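Local coordinates for 3-isopropylmalate dehydratase small subunit (Campylobacter jejuni, PDB 3Q3W), which catalyses, as the small subunit of isopropylmalate isomerase, the interconversion of 2-isopropylmalate and 3-isopropylmalate through 2-isopropylmaleate, at residues I28-L33 / S86-A91; H90-L95 / N114-N119; E80-G85 / P106-I111. All blocks are in the same frame, centred on the assembly; numbering follows the deposited sequence. Where two conformers were deposited one is given.

Contact 1: residues I28-L33 / S86-A91; sequences IPKQFL and SSREHA
Two flat groups of 86-91, the Arg88 guanidinium and the His90 imidazole, take the weight of this contact, and Leu33 lies on a face of each. Leu33 CD1 sits 3.8 Å from Arg88 NE, above the guanidinium plane and displaced toward its rim. At the edge of the same group Ile28 O receives Arg88 NH1 at 2.8 Å, but the N-H...O angle of 129° makes this bond weak. The firmer partner of NH1 is Asp25, through a salt bridge. Lys30 NZ comes obliquely to within 3.3 Å of Arg88 NH2; both are donors and do not bond to each other, and Lys30 also packs on Asp25, so the two cations share an acidic neighbour. Arg88 spans the gap because its chain runs extended from CG, set opposite the backbone N (chi1 -168°), and bends only at chi3. On the imidazole, Leu33 CA stands 3.8 Å from the His90 ring centroid and 19° off the normal, a CH-pi contact, while Leu33 CD2 reaches His90 CB at 3.5 Å. Trp93 covers the opposite face, Phe41 meets the ring edge-to-face, and a hydrogen bond from NE2 to Leu34 O fixes its rotation. Beside it, Ile28 CG2 rests 3.7 Å from Ala91 CA. Segment 86-91 carries the Ser-Ser-Arg-Glu sequence characteristic of the aconitase swivelling domain, which in aconitases contributes to the active site. The contact thus holds the chain leaving helix 24-27 against the start of helix 90-98, with helix 47-50 beyond Pro29 and Phe112 of helix 110-118 against Ala91.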
ATOM      1  N   ILE A  28     -10.348  -4.764  -3.288  1.00 23.40           N
ATOM      2  CA  ILE A  28     -11.389  -4.233  -4.153  1.00 23.20           C
ATOM      3  C   ILE A  28     -12.278  -5.370  -4.593  1.00 24.86           C
ATOM      4  O   ILE A  28     -11.815  -6.301  -5.272  1.00 25.53           O
ATOM      5  CB  ILE A  28     -10.811  -3.449  -5.411  1.00 22.97           C
ATOM      6  CG1 ILE A  28     -11.955  -2.928  -6.295  1.00 22.45           C
ATOM      7  CG2 ILE A  28      -9.735  -4.270  -6.158  1.00 21.28           C
ATOM      8  CD1 ILE A  28     -11.583  -1.746  -7.223  1.00 22.66           C
ATOM      9  N   PRO A  29     -13.544  -5.293  -4.203  1.00 25.26           N
ATOM     10  CA  PRO A  29     -14.476  -6.353  -4.459  1.00 26.35           C
ATOM     11  C   PRO A  29     -14.846  -6.469  -5.956  1.00 26.59           C
ATOM     12  O   PRO A  29     -14.632  -5.533  -6.733  1.00 26.49           O
ATOM     13  CB  PRO A  29     -15.689  -5.942  -3.624  1.00 25.55           C
ATOM     14  CG  PRO A  29     -15.191  -5.040  -2.633  1.00 26.97           C
ATOM     15  CD  PRO A  29     -14.086  -4.317  -3.240  1.00 24.51           C
ATOM     16  N   LYS A  30     -15.406  -7.613  -6.305  1.00 27.98           N
ATOM     17  CA  LYS A  30     -15.632  -8.022  -7.687  1.00 29.95           C
ATOM     18  C   LYS A  30     -16.645  -7.156  -8.425  1.00 29.47           C
ATOM     19  O   LYS A  30     -16.554  -7.040  -9.630  1.00 31.13           O
ATOM     20  CB  LYS A  30     -16.106  -9.471  -7.766  1.00 32.38           C
ATOM     21  CG  LYS A  30     -15.108 -10.520  -7.296  1.00 35.66           C
ATOM     22  CD  LYS A  30     -15.836 -11.874  -7.224  1.00 43.13           C
ATOM     23  CE  LYS A  30     -14.901 -13.088  -7.069  1.00 46.66           C
ATOM     24  NZ  LYS A  30     -13.817 -13.116  -8.081  1.00 46.17           N
ATOM     25  N   GLN A  31     -17.615  -6.586  -7.718  1.00 28.42           N
ATOM     26  CA  GLN A  31     -18.603  -5.682  -8.331  1.00 29.08           C
ATOM     27  C   GLN A  31     -18.052  -4.359  -8.961  1.00 27.31           C
ATOM     28  O   GLN A  31     -18.728  -3.720  -9.764  1.00 25.93           O
ATOM     29  CB  GLN A  31     -19.752  -5.351  -7.346  1.00 30.31           C
ATOM     30  CG  GLN A  31     -19.404  -4.564  -6.109  1.00 30.79           C
ATOM     31  CD  GLN A  31     -19.094  -5.429  -4.893  1.00 33.42           C
ATOM     32  OE1 GLN A  31     -18.547  -6.505  -5.039  1.00 35.61           O
ATOM     33  NE2 GLN A  31     -19.407  -4.942  -3.690  1.00 28.95           N
ATOM     34  N   PHE A  32     -16.812  -4.021  -8.662  1.00 25.28           N
ATOM     35  CA  PHE A  32     -16.190  -2.782  -9.181  1.00 24.85           C
ATOM     36  C   PHE A  32     -15.127  -2.993 -10.246  1.00 24.27           C
ATOM     37  O   PHE A  32     -14.379  -2.066 -10.563  1.00 25.35           O
ATOM     38  CB  PHE A  32     -15.525  -2.054  -8.019  1.00 22.88           C
ATOM     39  CG  PHE A  32     -16.483  -1.725  -6.900  1.00 24.62           C
ATOM     40  CD1 PHE A  32     -17.566  -0.917  -7.119  1.00 27.53           C
ATOM     41  CD2 PHE A  32     -16.324  -2.271  -5.650  1.00 24.23           C
ATOM     42  CE1 PHE A  32     -18.475  -0.623  -6.063  1.00 29.78           C
ATOM     43  CE2 PHE A  32     -17.220  -1.985  -4.618  1.00 23.95           C
ATOM     44  CZ  PHE A  32     -18.281  -1.187  -4.822  1.00 23.96           C
ATOM     45  N   LEU A  33     -14.960  -4.203 -10.736  1.00 24.63           N
ATOM     46  CA  LEU A  33     -13.817  -4.514 -11.599  1.00 25.43           C
ATOM     47  C   LEU A  33     -14.097  -4.212 -13.063  1.00 27.40           C
ATOM     48  O   LEU A  33     -13.943  -5.038 -13.979  1.00 27.34           O
ATOM     49  CB  LEU A  33     -13.361  -5.951 -11.392  1.00 25.89           C
ATOM     50  CG  LEU A  33     -13.099  -6.417  -9.973  1.00 24.42           C
ATOM     51  CD1 LEU A  33     -12.625  -7.877 -10.062  1.00 27.99           C
ATOM     52  CD2 LEU A  33     -12.049  -5.481  -9.301  1.00 24.59           C
ATOM     53  N   SER A  86      -5.557 -14.571  -6.886  1.00 41.54           N
ATOM     54  CA  SER A  86      -5.196 -14.592  -8.291  1.00 41.62           C
ATOM     55  C   SER A  86      -5.066 -13.178  -8.865  1.00 39.59           C
ATOM     56  O   SER A  86      -5.478 -12.200  -8.232  1.00 39.50           O
ATOM     57  CB  SER A  86      -6.197 -15.429  -9.100  1.00 42.30           C
ATOM     58  OG  SER A  86      -7.505 -15.075  -8.763  1.00 41.00           O
ATOM     59  N   SER A  87      -4.466 -13.088 -10.059  1.00 40.89           N
ATOM     60  CA  SER A  87      -4.257 -11.802 -10.717  1.00 39.63           C
ATOM     61  C   SER A  87      -5.520 -10.954 -10.581  1.00 37.56           C
ATOM     62  O   SER A  87      -6.618 -11.436 -10.826  1.00 39.33           O
ATOM     63  CB  SER A  87      -3.891 -11.992 -12.183  1.00 40.82           C
ATOM     64  OG  SER A  87      -3.339 -10.785 -12.711  1.00 41.01           O
ATOM     65  N   ARG A  88      -5.350  -9.724 -10.112  1.00 34.95           N
ATOM     66  CA  ARG A  88      -6.403  -8.719 -10.101  1.00 32.45           C
ATOM     67  C   ARG A  88      -5.686  -7.407 -10.288  1.00 30.85           C
ATOM     68  O   ARG A  88      -5.199  -6.793  -9.325  1.00 28.74           O
ATOM     69  CB  ARG A  88      -7.186  -8.729  -8.780  1.00 32.69           C
ATOM     70  CG  ARG A  88      -8.439  -7.906  -8.873  1.00 31.62           C
ATOM     71  CD  ARG A  88      -9.382  -8.128  -7.773  1.00 28.88           C
ATOM     72  NE  ARG A  88     -10.034  -9.442  -7.815  1.00 28.32           N
ATOM     73  CZ  ARG A  88     -10.957  -9.819  -6.943  1.00 30.42           C
ATOM     74  NH1 ARG A  88     -11.358  -8.971  -5.955  1.00 30.10           N
ATOM     75  NH2 ARG A  88     -11.483 -11.039  -7.039  1.00 33.15           N
ATOM     76  N   GLU A  89      -5.591  -6.969 -11.528  1.00 29.87           N
ATOM     77  CA  GLU A  89      -4.919  -5.708 -11.834  0.60 28.93           C
ATOM     78  C   GLU A  89      -5.546  -4.527 -11.097  1.00 27.28           C
ATOM     79  O   GLU A  89      -4.851  -3.616 -10.691  1.00 25.63           O
ATOM     80  CB  GLU A  89      -4.891  -5.442 -13.337  0.60 29.98           C
ATOM     81  CG  GLU A  89      -6.268  -5.174 -13.964  0.60 30.90           C
ATOM     82  CD  GLU A  89      -6.380  -5.685 -15.413  0.60 32.41           C
ATOM     83  OE1 GLU A  89      -7.465  -6.158 -15.780  0.60 31.50           O
ATOM     84  OE2 GLU A  89      -5.376  -5.626 -16.160  0.60 33.51           O
ATOM     85  N   HIS A  90      -6.858  -4.576 -10.892  1.00 26.16           N
ATOM     86  CA  HIS A  90      -7.573  -3.540 -10.149  1.00 24.78           C
ATOM     87  C   HIS A  90      -7.104  -3.332  -8.685  1.00 24.82           C
ATOM     88  O   HIS A  90      -7.321  -2.243  -8.144  1.00 22.99           O
ATOM     89  CB  HIS A  90      -9.066  -3.835 -10.117  1.00 25.13           C
ATOM     90  CG  HIS A  90      -9.741  -3.697 -11.443  1.00 26.15           C
ATOM     91  ND1 HIS A  90      -9.666  -4.671 -12.408  1.00 26.02           N
ATOM     92  CD2 HIS A  90     -10.547  -2.733 -11.945  1.00 27.12           C
ATOM     93  CE1 HIS A  90     -10.367  -4.300 -13.461  1.00 28.09           C
ATOM     94  NE2 HIS A  90     -10.936  -3.144 -13.194  1.00 29.13           N
ATOM     95  N   ALA A  91      -6.515  -4.348  -8.053  1.00 24.11           N
ATOM     96  CA  ALA A  91      -6.093  -4.211  -6.671  1.00 24.05           C
ATOM     97  C   ALA A  91      -4.990  -3.168  -6.582  1.00 23.11           C
ATOM     98  O   ALA A  91      -5.158  -2.162  -5.911  1.00 22.25           O
ATOM     99  CB  ALA A  91      -5.674  -5.595  -6.050  1.00 24.21           C
TER

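Contact 2: residues H90-L95 / N114-N119; sequences HAPWAL and NNALGN
Pro92 and Trp93 bring helix 90-98 against helix 110-118 in a small helix-to-helix contact that is apolar on one side and water-bridged on the other. The interface buries 175 Å² in all, and the nearest CA atoms across it, those of Pro92 and Ala116, are 5.1 Å apart. At that point the pyrrolidine ring of Pro92 fits against the neighbouring helix: CG lies 3.8 Å from Asn115 CB and 4.3 Å from Ala116 CB, while CB looks toward Ala116 CA and, more distantly, Asn119 CB. The polar part belongs to Asn119. Its ND2 gives one N-H to Asn115 O, a turn earlier in the chain, at 2.8 Å and nearly straight (168°), with the acceptor close to the amide plane. A second donation goes to water 1, 2.9 Å from ND2, and the same water accepts from Trp93 NE1 at 3.0 Å. With both partners of ND2 set, the amide can hardly flip, and Asn119 OD1 is left at the edge of the indole, 3.0 Å from NE1. The amide comes to this edge with its own plane tilted by 62° from that of the indole; the water also lies in the indole plane. Trp93 CG is placed opposite its own carbonyl carbon (chi1 -61°), which lets the nitrogen-bearing edge swing round to Asn119. Helix 90-98 links the parallel strands 73-78 and 102-105, and helix 110-118 links 102-105 to 122-125, so this is the pairing of adjacent helices expected from two consecutive beta-alpha-beta crossovers.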
ATOM      1  N   HIS A  90      -6.858  -4.576 -10.892  1.00 26.16           N
ATOM      2  CA  HIS A  90      -7.573  -3.540 -10.149  1.00 24.78           C
ATOM      3  C   HIS A  90      -7.104  -3.332  -8.685  1.00 24.82           C
ATOM      4  O   HIS A  90      -7.321  -2.243  -8.144  1.00 22.99           O
ATOM      5  CB  HIS A  90      -9.066  -3.835 -10.117  1.00 25.13           C
ATOM      6  CG  HIS A  90      -9.741  -3.697 -11.443  1.00 26.15           C
ATOM      7  ND1 HIS A  90      -9.666  -4.671 -12.408  1.00 26.02           N
ATOM      8  CD2 HIS A  90     -10.547  -2.733 -11.945  1.00 27.12           C
ATOM      9  CE1 HIS A  90     -10.367  -4.300 -13.461  1.00 28.09           C
ATOM     10  NE2 HIS A  90     -10.936  -3.144 -13.194  1.00 29.13           N
ATOM     11  N   ALA A  91      -6.515  -4.348  -8.053  1.00 24.11           N
ATOM     12  CA  ALA A  91      -6.093  -4.211  -6.671  1.00 24.05           C
ATOM     13  C   ALA A  91      -4.990  -3.168  -6.582  1.00 23.11           C
ATOM     14  O   ALA A  91      -5.158  -2.162  -5.911  1.00 22.25           O
ATOM     15  CB  ALA A  91      -5.674  -5.595  -6.050  1.00 24.21           C
ATOM     16  N   PRO A  92      -3.877  -3.338  -7.325  1.00 24.13           N
ATOM     17  CA  PRO A  92      -2.937  -2.177  -7.382  1.00 22.72           C
ATOM     18  C   PRO A  92      -3.552  -0.852  -7.855  1.00 21.87           C
ATOM     19  O   PRO A  92      -3.267   0.198  -7.294  1.00 20.73           O
ATOM     20  CB  PRO A  92      -1.847  -2.631  -8.363  1.00 24.17           C
ATOM     21  CG  PRO A  92      -1.913  -4.082  -8.330  1.00 25.90           C
ATOM     22  CD  PRO A  92      -3.360  -4.472  -8.081  1.00 25.31           C
ATOM     23  N   TRP A  93      -4.405  -0.879  -8.848  1.00 21.18           N
ATOM     24  CA  TRP A  93      -5.080   0.346  -9.273  1.00 20.95           C
ATOM     25  C   TRP A  93      -5.869   1.072  -8.154  1.00 20.04           C
ATOM     26  O   TRP A  93      -5.798   2.289  -8.038  1.00 19.47           O
ATOM     27  CB  TRP A  93      -6.033   0.038 -10.383  1.00 21.44           C
ATOM     28  CG  TRP A  93      -5.408  -0.528 -11.629  1.00 24.59           C
ATOM     29  CD1 TRP A  93      -4.073  -0.705 -11.898  1.00 27.58           C
ATOM     30  CD2 TRP A  93      -6.111  -0.957 -12.792  1.00 26.97           C
ATOM     31  NE1 TRP A  93      -3.917  -1.223 -13.183  1.00 26.96           N
ATOM     32  CE2 TRP A  93      -5.151  -1.374 -13.742  1.00 27.10           C
ATOM     33  CE3 TRP A  93      -7.481  -1.017 -13.137  1.00 27.18           C
ATOM     34  CZ2 TRP A  93      -5.511  -1.893 -14.997  1.00 30.23           C
ATOM     35  CZ3 TRP A  93      -7.832  -1.524 -14.400  1.00 29.08           C
ATOM     36  CH2 TRP A  93      -6.846  -1.933 -15.306  1.00 32.47           C
ATOM     37  N   ALA A  94      -6.655   0.327  -7.389  1.00 18.91           N
ATOM     38  CA  ALA A  94      -7.428   0.950  -6.321  1.00 19.03           C
ATOM     39  C   ALA A  94      -6.500   1.573  -5.282  1.00 18.80           C
ATOM     40  O   ALA A  94      -6.718   2.674  -4.790  1.00 20.08           O
ATOM     41  CB  ALA A  94      -8.351  -0.083  -5.695  1.00 18.40           C
ATOM     42  N   LEU A  95      -5.434   0.865  -4.954  1.00 18.92           N
ATOM     43  CA  LEU A  95      -4.452   1.383  -4.001  1.00 18.41           C
ATOM     44  C   LEU A  95      -3.799   2.661  -4.513  1.00 18.29           C
ATOM     45  O   LEU A  95      -3.744   3.664  -3.776  1.00 17.34           O
ATOM     46  CB  LEU A  95      -3.386   0.290  -3.691  1.00 18.77           C
ATOM     47  CG  LEU A  95      -3.888  -0.851  -2.817  1.00 20.22           C
ATOM     48  CD1 LEU A  95      -3.183  -2.200  -3.058  1.00 19.79           C
ATOM     49  CD2 LEU A  95      -3.826  -0.437  -1.327  1.00 18.82           C
ATOM     50  N   ASN A 114       4.107  -8.284  -8.363  1.00 33.68           N
ATOM     51  CA  ASN A 114       4.571  -7.962  -9.705  1.00 35.37           C
ATOM     52  C   ASN A 114       3.646  -6.943 -10.363  1.00 33.81           C
ATOM     53  O   ASN A 114       4.106  -5.991 -10.962  1.00 32.87           O
ATOM     54  CB  ASN A 114       4.648  -9.204 -10.561  1.00 37.52           C
ATOM     55  CG  ASN A 114       5.377  -8.962 -11.865  1.00 42.54           C
ATOM     56  OD1 ASN A 114       4.769  -9.002 -12.916  1.00 47.46           O
ATOM     57  ND2 ASN A 114       6.694  -8.726 -11.800  1.00 48.20           N
ATOM     58  N   ASN A 115       2.342  -7.113 -10.170  1.00 33.41           N
ATOM     59  CA  ASN A 115       1.380  -6.134 -10.662  1.00 32.29           C
ATOM     60  C   ASN A 115       1.539  -4.797 -10.009  1.00 30.22           C
ATOM     61  O   ASN A 115       1.377  -3.760 -10.676  1.00 31.22           O
ATOM     62  CB  ASN A 115      -0.034  -6.624 -10.452  1.00 31.79           C
ATOM     63  CG  ASN A 115      -0.358  -7.818 -11.324  1.00 35.27           C
ATOM     64  OD1 ASN A 115       0.278  -8.022 -12.381  1.00 37.47           O
ATOM     65  ND2 ASN A 115      -1.319  -8.634 -10.883  1.00 37.12           N
ATOM     66  N   ALA A 116       1.812  -4.794  -8.710  1.00 27.59           N
ATOM     67  CA  ALA A 116       1.919  -3.532  -8.015  1.00 26.71           C
ATOM     68  C   ALA A 116       3.146  -2.783  -8.521  1.00 27.53           C
ATOM     69  O   ALA A 116       3.080  -1.587  -8.795  1.00 28.07           O
ATOM     70  CB  ALA A 116       1.981  -3.732  -6.499  1.00 24.37           C
ATOM     71  N   LEU A 117       4.265  -3.484  -8.599  1.00 29.54           N
ATOM     72  CA  LEU A 117       5.528  -2.923  -9.066  1.00 31.40           C
ATOM     73  C   LEU A 117       5.381  -2.429 -10.489  1.00 32.45           C
ATOM     74  O   LEU A 117       5.870  -1.351 -10.825  1.00 31.79           O
ATOM     75  CB  LEU A 117       6.658  -3.961  -8.988  1.00 32.84           C
ATOM     76  CG  LEU A 117       7.072  -4.240  -7.535  1.00 33.72           C
ATOM     77  CD1 LEU A 117       8.042  -5.460  -7.496  1.00 36.11           C
ATOM     78  CD2 LEU A 117       7.685  -2.967  -6.870  1.00 29.99           C
ATOM     79  N   GLY A 118       4.645  -3.184 -11.293  1.00 33.02           N
ATOM     80  CA  GLY A 118       4.260  -2.726 -12.633  1.00 35.01           C
ATOM     81  C   GLY A 118       3.470  -1.418 -12.673  1.00 34.59           C
ATOM     82  O   GLY A 118       3.497  -0.698 -13.672  1.00 35.14           O
ATOM     83  N   ASN A 119       2.795  -1.079 -11.585  1.00 34.57           N
ATOM     84  CA  ASN A 119       1.942   0.085 -11.560  1.00 34.31           C
ATOM     85  C   ASN A 119       2.519   1.163 -10.704  1.00 33.62           C
ATOM     86  O   ASN A 119       1.834   2.130 -10.372  1.00 34.21           O
ATOM     87  CB  ASN A 119       0.526  -0.288 -11.119  1.00 33.36           C
ATOM     88  CG  ASN A 119      -0.288  -0.912 -12.240  1.00 39.67           C
ATOM     89  OD1 ASN A 119      -1.060  -0.218 -12.918  1.00 47.59           O
ATOM     90  ND2 ASN A 119      -0.095  -2.211 -12.484  1.00 47.57           N
TER
HETATM   91  O   HOH W   1      -1.697  -2.358 -14.852  1.00 26.69           O

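Contact 3: residues E80-G85 / P106-I111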
ATOM      1  N   GLU A  80       1.600 -10.272   6.905  1.00 43.64           N
ATOM      2  CA  GLU A  80       2.102 -11.126   5.840  1.00 44.09           C
ATOM      3  C   GLU A  80       1.094 -11.448   4.772  1.00 41.91           C
ATOM      4  O   GLU A  80      -0.102 -11.404   4.999  1.00 40.17           O
ATOM      5  CB  GLU A  80       2.674 -12.446   6.387  1.00 47.57           C
ATOM      6  CG  GLU A  80       1.782 -13.211   7.399  1.00 50.12           C
ATOM      7  CD  GLU A  80       2.159 -12.925   8.871  1.00 53.46           C
ATOM      8  OE1 GLU A  80       2.178 -11.735   9.276  1.00 51.51           O
ATOM      9  OE2 GLU A  80       2.436 -13.891   9.608  1.00 56.24           O
ATOM     10  N   ASN A  81       1.638 -11.823   3.610  1.00 41.44           N
ATOM     11  CA  ASN A  81       0.880 -12.285   2.465  1.00 40.32           C
ATOM     12  C   ASN A  81      -0.131 -11.243   2.019  1.00 37.76           C
ATOM     13  O   ASN A  81      -1.277 -11.551   1.688  1.00 38.00           O
ATOM     14  CB  ASN A  81       0.241 -13.667   2.727  1.00 42.57           C
ATOM     15  CG  ASN A  81      -0.274 -14.336   1.460  1.00 42.22           C
ATOM     16  OD1 ASN A  81       0.283 -14.156   0.372  1.00 43.60           O
ATOM     17  ND2 ASN A  81      -1.360 -15.087   1.586  1.00 42.86           N
ATOM     18  N   PHE A  82       0.320 -10.004   1.976  1.00 35.72           N
ATOM     19  CA  PHE A  82      -0.517  -8.939   1.505  1.00 34.32           C
ATOM     20  C   PHE A  82      -0.770  -9.106   0.015  1.00 34.30           C
ATOM     21  O   PHE A  82       0.155  -9.297  -0.758  1.00 34.87           O
ATOM     22  CB  PHE A  82       0.126  -7.590   1.732  1.00 33.42           C
ATOM     23  CG  PHE A  82      -0.789  -6.422   1.424  1.00 31.89           C
ATOM     24  CD1 PHE A  82      -1.514  -5.806   2.420  1.00 33.14           C
ATOM     25  CD2 PHE A  82      -0.910  -5.938   0.124  1.00 27.49           C
ATOM     26  CE1 PHE A  82      -2.339  -4.727   2.132  1.00 30.51           C
ATOM     27  CE2 PHE A  82      -1.728  -4.873  -0.163  1.00 28.41           C
ATOM     28  CZ  PHE A  82      -2.465  -4.273   0.822  1.00 27.78           C
ATOM     29  N   GLY A  83      -2.026  -9.013  -0.381  1.00 33.66           N
ATOM     30  CA  GLY A  83      -2.340  -9.112  -1.814  1.00 33.52           C
ATOM     31  C   GLY A  83      -2.637 -10.510  -2.269  1.00 34.67           C
ATOM     32  O   GLY A  83      -2.730 -10.749  -3.458  1.00 34.65           O
ATOM     33  N   SER A  84      -2.783 -11.424  -1.318  1.00 36.23           N
ATOM     34  CA  SER A  84      -3.199 -12.806  -1.591  1.00 38.86           C
ATOM     35  C   SER A  84      -4.345 -12.907  -2.600  1.00 38.52           C
ATOM     36  O   SER A  84      -5.364 -12.222  -2.483  1.00 37.24           O
ATOM     37  CB  SER A  84      -3.575 -13.531  -0.294  1.00 39.77           C
ATOM     38  OG  SER A  84      -3.973 -14.863  -0.557  1.00 43.92           O
ATOM     39  N   GLY A  85      -4.151 -13.794  -3.583  1.00 41.08           N
ATOM     40  CA  GLY A  85      -5.181 -14.153  -4.543  1.00 41.42           C
ATOM     41  C   GLY A  85      -4.659 -14.269  -5.957  1.00 41.89           C
ATOM     42  O   GLY A  85      -3.465 -14.106  -6.211  1.00 43.06           O
ATOM     43  N   PRO A 106       5.727  -7.939   5.780  1.00 40.14           N
ATOM     44  CA  PRO A 106       6.772  -8.961   5.835  1.00 42.78           C
ATOM     45  C   PRO A 106       6.889  -9.775   4.526  1.00 43.52           C
ATOM     46  O   PRO A 106       7.960 -10.272   4.202  1.00 44.81           O
ATOM     47  CB  PRO A 106       6.315  -9.878   6.986  1.00 44.74           C
ATOM     48  CG  PRO A 106       5.116  -9.216   7.608  1.00 42.32           C
ATOM     49  CD  PRO A 106       4.546  -8.333   6.561  1.00 40.35           C
ATOM     50  N   SER A 107       5.775  -9.894   3.795  1.00 42.00           N
ATOM     51  CA  SER A 107       5.725 -10.584   2.534  1.00 41.32           C
ATOM     52  C   SER A 107       4.499 -10.119   1.708  1.00 39.35           C
ATOM     53  O   SER A 107       3.589  -9.488   2.225  1.00 36.02           O
ATOM     54  CB  SER A 107       5.670 -12.073   2.755  1.00 43.41           C
ATOM     55  OG  SER A 107       4.551 -12.410   3.535  1.00 44.05           O
ATOM     56  N   PHE A 108       4.536 -10.437   0.411  1.00 39.20           N
ATOM     57  CA  PHE A 108       3.485 -10.086  -0.540  1.00 37.91           C
ATOM     58  C   PHE A 108       3.237 -11.298  -1.396  1.00 39.06           C
ATOM     59  O   PHE A 108       4.178 -12.014  -1.757  1.00 40.81           O
ATOM     60  CB  PHE A 108       3.933  -8.958  -1.464  1.00 36.42           C
ATOM     61  CG  PHE A 108       4.122  -7.668  -0.786  1.00 35.89           C
ATOM     62  CD1 PHE A 108       3.060  -6.766  -0.694  1.00 32.85           C
ATOM     63  CD2 PHE A 108       5.347  -7.325  -0.232  1.00 36.01           C
ATOM     64  CE1 PHE A 108       3.217  -5.577  -0.066  1.00 33.45           C
ATOM     65  CE2 PHE A 108       5.498  -6.137   0.412  1.00 33.29           C
ATOM     66  CZ  PHE A 108       4.439  -5.252   0.493  1.00 35.17           C
ATOM     67  N   ALA A 109       1.972 -11.514  -1.733  1.00 38.16           N
ATOM     68  CA  ALA A 109       1.611 -12.522  -2.676  1.00 38.79           C
ATOM     69  C   ALA A 109       2.349 -12.212  -3.978  1.00 39.21           C
ATOM     70  O   ALA A 109       2.360 -11.082  -4.439  1.00 37.43           O
ATOM     71  CB  ALA A 109       0.121 -12.552  -2.896  1.00 37.05           C
ATOM     72  N   ASP A 110       2.983 -13.228  -4.551  1.00 41.09           N
ATOM     73  CA  ASP A 110       3.841 -13.040  -5.719  1.00 41.38           C
ATOM     74  C   ASP A 110       3.129 -12.299  -6.847  1.00 39.54           C
ATOM     75  O   ASP A 110       3.697 -11.383  -7.450  1.00 38.85           O
ATOM     76  CB  ASP A 110       4.337 -14.393  -6.255  1.00 44.26           C
ATOM     77  CG  ASP A 110       5.178 -15.172  -5.241  1.00 47.39           C
ATOM     78  OD1 ASP A 110       5.679 -14.576  -4.255  1.00 47.86           O
ATOM     79  OD2 ASP A 110       5.329 -16.403  -5.435  1.00 51.86           O
ATOM     80  N   ILE A 111       1.902 -12.688  -7.146  1.00 38.74           N
ATOM     81  CA  ILE A 111       1.215 -12.111  -8.301  1.00 37.93           C
ATOM     82  C   ILE A 111       0.949 -10.609  -8.066  1.00 35.24           C
ATOM     83  O   ILE A 111       1.249  -9.776  -8.909  1.00 35.38           O
ATOM     84  CB  ILE A 111      -0.104 -12.842  -8.616  1.00 38.17           C
ATOM     85  CG1 ILE A 111       0.177 -14.274  -9.115  1.00 42.81           C
ATOM     86  CG2 ILE A 111      -0.860 -12.080  -9.696  1.00 37.96           C
ATOM     87  CD1 ILE A 111      -1.070 -15.111  -9.302  1.00 43.36           C
TER
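Ala109 N donates to Phe82 O at 3.0 Å, with an N-H...O angle of 160°, although the donor stands 39° out of the carbonyl plane. A side chain provides the comparable bond at the other end: Asn81 N points at Ser107 OG, 3.0 Å away and similarly straight. Ser107 can supply this acceptor because its OG sits between its own N and carbonyl carbon (chi1 58°), which turns the hydroxyl oxygen toward Asn81. Between the two lies a weak bond from Phe82 N to Ser107 O at 3.3 Å. The two backbone bonds, Phe82 N to Ser107 O and Ala109 N to Phe82 O, make a single parallel beta bridge between Phe82 and Phe108, and the Ser107 hydroxyl bond lies beyond it. Phe82 O has a further neighbour in Phe108 CA, a CH...O contact. The segments run nearly parallel and continue from strands 73-78 and 102-105, neighbours in the parallel part of the sheet, so the pairing persists beyond the C-terminal ends of both strands before the second segment enters helix 110-118. The first segment meanwhile folds into a type II turn from Asn81 to Ser84, with Gly83 at its third position adopting a positive phi. Ala109, at the N-cap position, places its methyl against this turn: CB is 3.4 Å from Gly83 O and 3.6 Å from Asn81 OD1. Phe82 CB meets Phe108 CD1 at 3.9 Å, the two side chains inclined to each other; Phe82 and Phe108 both touch Ile103 of strand 102-105, and Phe82 packs edge-to-face with Phe112. Toward the opposite end, Pro106 CD covers Glu80 N at 3.5 Å, while the carboxylate of Glu80 turns to a salt bridge with Lys128.

How the contacts relate
Contacts 1 and 2 share His90 and Ala91 on helix 90-98, and their centres are about 10 Å apart; Ile28 CD1 of contact 1 packs 3.9 Å from Ala94 CB of contact 2. Contact 3 lies about 15 Å from contact 1 and 12 Å from contact 2, centre to centre. Ile111 CG2 touches Ser87 CA at 3.6 Å; Leu95 CD1 approaches Phe82 CE2 at 4.2 Å. Contact 1 contains most of the Gly-Ser-Ser-Arg-Glu stretch, loop 80-85 of contact 3 leads into it, and contact 2 touches it where Asn115 ND2 lies 3.5 Å from Ser87 OG. In aconitase relatives this motif contributes to the active site, so this part of the surface probably does here.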